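Local coordinates for peptide synthetase, module 7 (Actinoplanes teichomyceticus, PDB 4TX3), which probably acts as the condensation-like X domain of a glycopeptide-antibiotic synthetase, a platform for recruiting haem-dependent oxygenases to the carrier-bound peptide rather than a peptide-bond catalyst, at residues A58-V63 and M121-E126; A21-A26 and H142-D147. All coordinates share one frame; numbering follows the deposited sequence.

Contact 1 (A58-V63 and M121-E126); sequences AALRDV and MPWRCE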
loop_
_atom_site.group_PDB
_atom_site.type_symbol
_atom_site.label_atom_id
_atom_site.label_comp_id
_atom_site.label_asym_id
_atom_site.label_seq_id
_atom_site.Cartn_x
_atom_site.Cartn_y
_atom_site.Cartn_z
ATOM N N ALA B 58 15.804 21.218 -0.351
ATOM C CA ALA B 58 15.326 21.254 -1.730
ATOM C C ALA B 58 14.170 20.273 -1.898
ATOM O O ALA B 58 13.253 20.506 -2.681
ATOM C CB ALA B 58 16.457 20.925 -2.704
ATOM N N ALA B 59 14.227 19.183 -1.139
ATOM C CA ALA B 59 13.254 18.119 -1.242
ATOM C C ALA B 59 11.895 18.583 -0.714
ATOM O O ALA B 59 10.875 18.395 -1.383
ATOM C CB ALA B 59 13.734 16.898 -0.501
ATOM N N LEU B 60 11.895 19.190 0.472
ATOM C CA LEU B 60 10.689 19.771 1.067
ATOM C C LEU B 60 10.009 20.726 0.085
ATOM O O LEU B 60 8.804 20.662 -0.143
ATOM C CB LEU B 60 11.044 20.500 2.361
ATOM C CG LEU B 60 11.416 19.555 3.506
ATOM C CD1 LEU B 60 12.185 20.283 4.629
ATOM C CD2 LEU B 60 10.154 18.901 4.042
ATOM N N ARG B 61 10.815 21.594 -0.509
ATOM C CA ARG B 61 10.389 22.470 -1.591
ATOM C C ARG B 61 9.777 21.691 -2.777
ATOM O O ARG B 61 8.780 22.131 -3.365
ATOM C CB ARG B 61 11.588 23.299 -2.051
ATOM C CG ARG B 61 11.268 24.614 -2.680
ATOM C CD ARG B 61 12.561 25.344 -3.047
ATOM N NE ARG B 61 13.309 25.785 -1.869
ATOM C CZ ARG B 61 14.605 25.558 -1.666
ATOM N NH1 ARG B 61 15.320 24.870 -2.558
ATOM N NH2 ARG B 61 15.187 26.010 -0.562
ATOM N N ASP B 62 10.369 20.541 -3.123
ATOM C CA ASP B 62 9.886 19.717 -4.238
ATOM C C ASP B 62 8.559 19.044 -3.940
ATOM O O ASP B 62 7.768 18.794 -4.850
ATOM C CB ASP B 62 10.901 18.641 -4.613
ATOM C CG ASP B 62 12.150 19.211 -5.258
ATOM O OD1 ASP B 62 12.101 20.339 -5.805
ATOM O OD2 ASP B 62 13.198 18.528 -5.200
ATOM N N VAL B 63 8.312 18.736 -2.673
ATOM C CA VAL B 63 7.052 18.121 -2.323
ATOM C C VAL B 63 5.936 19.121 -2.562
ATOM O O VAL B 63 4.863 18.758 -3.041
ATOM C CB VAL B 63 7.038 17.643 -0.873
ATOM C CG1 VAL B 63 5.617 17.212 -0.440
ATOM C CG2 VAL B 63 8.035 16.507 -0.703
ATOM N N MET B 121 1.487 29.857 4.051
ATOM C CA MET B 121 1.331 28.505 3.533
ATOM C C MET B 121 0.843 27.593 4.677
ATOM O O MET B 121 1.241 27.765 5.828
ATOM C CB MET B 121 2.651 27.997 2.944
ATOM C CG MET B 121 3.318 28.964 1.985
ATOM S SD MET B 121 2.581 28.948 0.357
ATOM C CE MET B 121 3.223 30.472 -0.337
ATOM N N PRO B 122 -0.009 26.611 4.366
ATOM C CA PRO B 122 -0.649 25.823 5.425
ATOM C C PRO B 122 0.237 24.698 6.006
ATOM O O PRO B 122 -0.269 23.730 6.554
ATOM C CB PRO B 122 -1.864 25.242 4.715
ATOM C CG PRO B 122 -1.345 24.992 3.300
ATOM C CD PRO B 122 -0.336 26.096 3.023
ATOM N N TRP B 123 1.548 24.820 5.884
ATOM C CA TRP B 123 2.436 23.856 6.512
ATOM C C TRP B 123 3.715 24.542 6.905
ATOM O O TRP B 123 3.926 25.708 6.602
ATOM C CB TRP B 123 2.729 22.672 5.595
ATOM C CG TRP B 123 3.510 23.017 4.392
ATOM C CD1 TRP B 123 3.081 23.731 3.305
ATOM C CD2 TRP B 123 4.867 22.641 4.120
ATOM N NE1 TRP B 123 4.097 23.835 2.379
ATOM C CE2 TRP B 123 5.200 23.175 2.848
ATOM C CE3 TRP B 123 5.835 21.922 4.827
ATOM C CZ2 TRP B 123 6.467 23.004 2.271
ATOM C CZ3 TRP B 123 7.091 21.755 4.251
ATOM C CH2 TRP B 123 7.395 22.294 2.987
ATOM N N ARG B 124 4.578 23.798 7.571
ATOM C CA ARG B 124 5.664 24.387 8.326
ATOM C C ARG B 124 6.627 23.287 8.752
ATOM O O ARG B 124 6.211 22.234 9.240
ATOM C CB ARG B 124 5.087 25.121 9.530
ATOM C CG ARG B 124 6.064 25.643 10.504
ATOM C CD ARG B 124 5.365 25.930 11.819
ATOM N NE ARG B 124 4.296 26.908 11.667
ATOM C CZ ARG B 124 3.140 26.834 12.315
ATOM N NH1 ARG B 124 2.925 25.825 13.165
ATOM N NH2 ARG B 124 2.207 27.763 12.120
ATOM N N CYS B 125 7.915 23.516 8.554
ATOM C CA CYS B 125 8.889 22.515 8.930
ATOM C C CYS B 125 10.017 23.140 9.735
ATOM O O CYS B 125 10.279 24.340 9.611
ATOM C CB CYS B 125 9.427 21.800 7.686
ATOM S SG CYS B 125 10.151 22.864 6.412
ATOM N N GLU B 126 10.661 22.332 10.578
ATOM C CA GLU B 126 11.878 22.766 11.255
ATOM C C GLU B 126 12.835 21.589 11.438
ATOM O O GLU B 126 12.426 20.434 11.567
ATOM C CB GLU B 126 11.556 23.422 12.609
ATOM C CG GLU B 126 12.553 24.534 13.008
ATOM C CD GLU B 126 12.157 25.297 14.293
ATOM O OE1 GLU B 126 11.458 24.720 15.161
ATOM O OE2 GLU B 126 12.555 26.480 14.447
#
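W123, at the start of strand 123-129, brings the six-membered ring of its indole to the helical turn at L60. Its CH2 lies 3.8 Å from the backbone O of L60 and 4.1 Å from CB of L60, so that ring reaches the root of the leucine as well as its carbonyl. CG of W123 is held between the backbone N and the carbonyl carbon (chi1 67°), which throws the indole off the strand toward helix 53-66. The two side chains run past each other at a slant, and CD2 of L60 comes to 4.2 Å from W123 CZ3. At the pyrrole end, NE1 makes a weak hydrogen bond with the backbone O of L70. R124 turns to the other face of the sheet, where its guanidinium group bonds to the backbone O of Q113 and makes a cation-pi contact with F115. C125 returns to the helix side: its SG lies 3.7 Å from CD1 of L60, so one leucine methyl meets sulfur and the other the indole. L60 also touches L158 of helix 148-166, and V63 touches F154 of the same helix. This is helix-on-sheet packing within the N-terminal half of a condensation-type fold. Between the two segments the contact is apolar apart from the nearby L60 carbonyl, which implies cohesion by van der Waals contact of leucine, indole and sulfur rather than by directed polar bonds.

Contact 2 (A21-A26 and H142-D147); sequences ARQLRA and HRIAAD. With SO4 (sulfate ion), chain F.
Q23 and I144 bring their CA atoms within 5.0 Å, where the first turns of helix 21-28 press on the loop between strand 134-142 and helix 148-166. That loop carries the sequence HRIAADD, at the place of the HHxxxDG motif of condensation domains; R143 stands where the motif has its second histidine, and D148 where it has glycine. I144 is the residue that meets the helix. Its CG1 is swung away from its own backbone N (chi1 -158°) and lies 3.7 Å from CB of Q23 and 4.1 Å from CB of A26, one turn further on, so the isoleucine rests against two residues of one helical face. The Q23 and I144 side chains cross at about a right angle. At its amide end Q23 is shared: OE1 accepts from the backbone N of T20, while NE2 gives a weak bond of 3.4 Å to the backbone O of I144 and another weak one to Q83. D147 caps the N terminus of helix 148-166 and is also bridged to R290, which ties the end of the loop to the other half of the protein. H142 is held at two ring nitrogens. ND1 accepts the backbone N of I144 at 3.0 Å, near the ring plane, which fixes the turn of the imidazole. A sulfate ion, probably from the crystallisation liquor and also gripped by R31 N, R39 and R233, sits at the other ring nitrogen, with H142 NE2 giving a 2.9 Å bond to sulfate O1.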
loop_
_atom_site.group_PDB
_atom_site.type_symbol
_atom_site.label_atom_id
_atom_site.label_comp_id
_atom_site.label_asym_id
_atom_site.label_seq_id
_atom_site.Cartn_x
_atom_site.Cartn_y
_atom_site.Cartn_z
ATOM N N ALA B 21 -16.118 22.410 0.858
ATOM C CA ALA B 21 -16.936 22.652 2.040
ATOM C C ALA B 21 -16.142 22.391 3.318
ATOM O O ALA B 21 -16.260 23.141 4.279
ATOM C CB ALA B 21 -18.206 21.790 2.001
ATOM N N ARG B 22 -15.318 21.344 3.318
ATOM C CA ARG B 22 -14.482 21.035 4.477
ATOM C C ARG B 22 -13.476 22.159 4.752
ATOM O O ARG B 22 -13.286 22.549 5.903
ATOM C CB ARG B 22 -13.758 19.700 4.283
ATOM C CG ARG B 22 -13.027 19.170 5.532
ATOM C CD ARG B 22 -13.105 17.651 5.640
ATOM N NE ARG B 22 -14.417 17.198 5.192
ATOM C CZ ARG B 22 -14.624 16.479 4.093
ATOM N NH1 ARG B 22 -13.596 16.080 3.350
ATOM N NH2 ARG B 22 -15.861 16.148 3.745
ATOM N N GLN B 23 -12.854 22.691 3.699
ATOM C CA GLN B 23 -11.893 23.795 3.845
ATOM C C GLN B 23 -12.537 25.083 4.391
ATOM O O GLN B 23 -11.986 25.749 5.282
ATOM C CB GLN B 23 -11.228 24.108 2.504
ATOM C CG GLN B 23 -10.292 23.039 1.964
ATOM C CD GLN B 23 -9.714 23.428 0.605
ATOM O OE1 GLN B 23 -10.453 23.781 -0.313
ATOM N NE2 GLN B 23 -8.389 23.379 0.483
ATOM N N LEU B 24 -13.694 25.438 3.830
ATOM C CA LEU B 24 -14.421 26.629 4.247
ATOM C C LEU B 24 -14.784 26.577 5.733
ATOM O O LEU B 24 -14.758 27.604 6.413
ATOM C CB LEU B 24 -15.684 26.805 3.404
ATOM C CG LEU B 24 -16.539 28.045 3.698
ATOM C CD1 LEU B 24 -15.736 29.299 3.483
ATOM C CD2 LEU B 24 -17.809 28.048 2.842
ATOM N N ARG B 25 -15.111 25.390 6.244
ATOM C CA ARG B 25 -15.401 25.279 7.667
ATOM C C ARG B 25 -14.126 25.448 8.477
ATOM O O ARG B 25 -14.113 26.152 9.483
ATOM C CB ARG B 25 -16.056 23.951 8.014
ATOM C CG ARG B 25 -16.395 23.865 9.500
ATOM C CD ARG B 25 -17.253 22.660 9.832
ATOM N NE ARG B 25 -17.094 22.320 11.235
ATOM C CZ ARG B 25 -17.880 22.779 12.201
ATOM N NH1 ARG B 25 -18.903 23.587 11.903
ATOM N NH2 ARG B 25 -17.642 22.415 13.463
ATOM N N ALA B 26 -13.055 24.802 8.033
ATOM C CA ALA B 26 -11.754 24.995 8.653
ATOM C C ALA B 26 -11.387 26.480 8.665
ATOM O O ALA B 26 -10.984 27.011 9.696
ATOM C CB ALA B 26 -10.683 24.178 7.926
ATOM N N HIS B 142 -1.591 22.255 8.535
ATOM C CA HIS B 142 -2.941 22.644 8.921
ATOM C C HIS B 142 -3.999 21.747 8.255
ATOM O O HIS B 142 -3.874 21.375 7.081
ATOM C CB HIS B 142 -3.206 24.107 8.572
ATOM C CG HIS B 142 -4.407 24.660 9.257
ATOM N ND1 HIS B 142 -5.693 24.390 8.835
ATOM C CD2 HIS B 142 -4.524 25.429 10.368
ATOM C CE1 HIS B 142 -6.546 24.989 9.647
ATOM N NE2 HIS B 142 -5.863 25.622 10.584
ATOM N N ARG B 143 -5.050 21.424 9.010
ATOM C CA ARG B 143 -6.107 20.531 8.529
ATOM C C ARG B 143 -6.898 21.037 7.324
ATOM O O ARG B 143 -7.644 20.255 6.704
ATOM C CB ARG B 143 -7.083 20.212 9.655
ATOM C CG ARG B 143 -6.503 19.221 10.622
ATOM C CD ARG B 143 -7.581 18.504 11.374
ATOM N NE ARG B 143 -7.621 17.088 11.020
ATOM C CZ ARG B 143 -6.901 16.161 11.642
ATOM N NH1 ARG B 143 -6.082 16.516 12.635
ATOM N NH2 ARG B 143 -6.995 14.887 11.274
ATOM N N ILE B 144 -6.734 22.314 6.972
ATOM C CA ILE B 144 -7.320 22.819 5.735
ATOM C C ILE B 144 -6.614 22.200 4.512
ATOM O O ILE B 144 -7.131 22.244 3.385
ATOM C CB ILE B 144 -7.256 24.371 5.656
ATOM C CG1 ILE B 144 -8.312 24.912 4.676
ATOM C CG2 ILE B 144 -5.837 24.864 5.303
ATOM C CD1 ILE B 144 -8.348 26.443 4.592
ATOM N N ALA B 145 -5.447 21.601 4.744
ATOM C CA ALA B 145 -4.606 21.146 3.649
ATOM C C ALA B 145 -4.360 19.647 3.651
ATOM O O ALA B 145 -3.922 19.092 2.642
ATOM C CB ALA B 145 -3.276 21.879 3.680
ATOM N N ALA B 146 -4.622 18.984 4.772
ATOM C CA ALA B 146 -4.277 17.567 4.885
ATOM C C ALA B 146 -5.172 16.793 5.839
ATOM O O ALA B 146 -5.496 17.264 6.927
ATOM C CB ALA B 146 -2.819 17.427 5.320
ATOM N N ASP B 147 -5.573 15.603 5.402
ATOM C CA ASP B 147 -6.080 14.570 6.301
ATOM C C ASP B 147 -4.905 13.692 6.750
ATOM O O ASP B 147 -3.756 13.925 6.355
ATOM C CB ASP B 147 -7.178 13.725 5.627
ATOM C CG ASP B 147 -6.698 12.997 4.355
ATOM O OD1 ASP B 147 -5.481 12.961 4.064
ATOM O OD2 ASP B 147 -7.555 12.438 3.640
HETATM S S SO4 F . -7.195 27.101 13.637
HETATM O O1 SO4 F . -7.256 27.558 12.249
HETATM O O2 SO4 F . -6.059 27.737 14.300
HETATM O O3 SO4 F . -8.427 27.493 14.338
HETATM O O4 SO4 F . -7.056 25.639 13.654
#

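From the N terminus the chain first passes through 21-26, which waits for 142-147 to close the larger loop, contact 2. Inside that loop, 58-63 is met by 121-126 after 57 intervening residues, so contact 1 is nested within contact 2 and the two do not cross. Strand 123-129 runs antiparallel to strand 134-142, whose end leads into 142-147, and 121-126 touches 142-147 there: P122 O lies 2.8 Å from H142 N, a probable hydrogen bond, and the proline ring packs on A145 and I144. Contact 1 thus fastens a helix to the sheet, whereas contact 2, about 18 Å away between centres, joins the motif loop to the N-terminal helix.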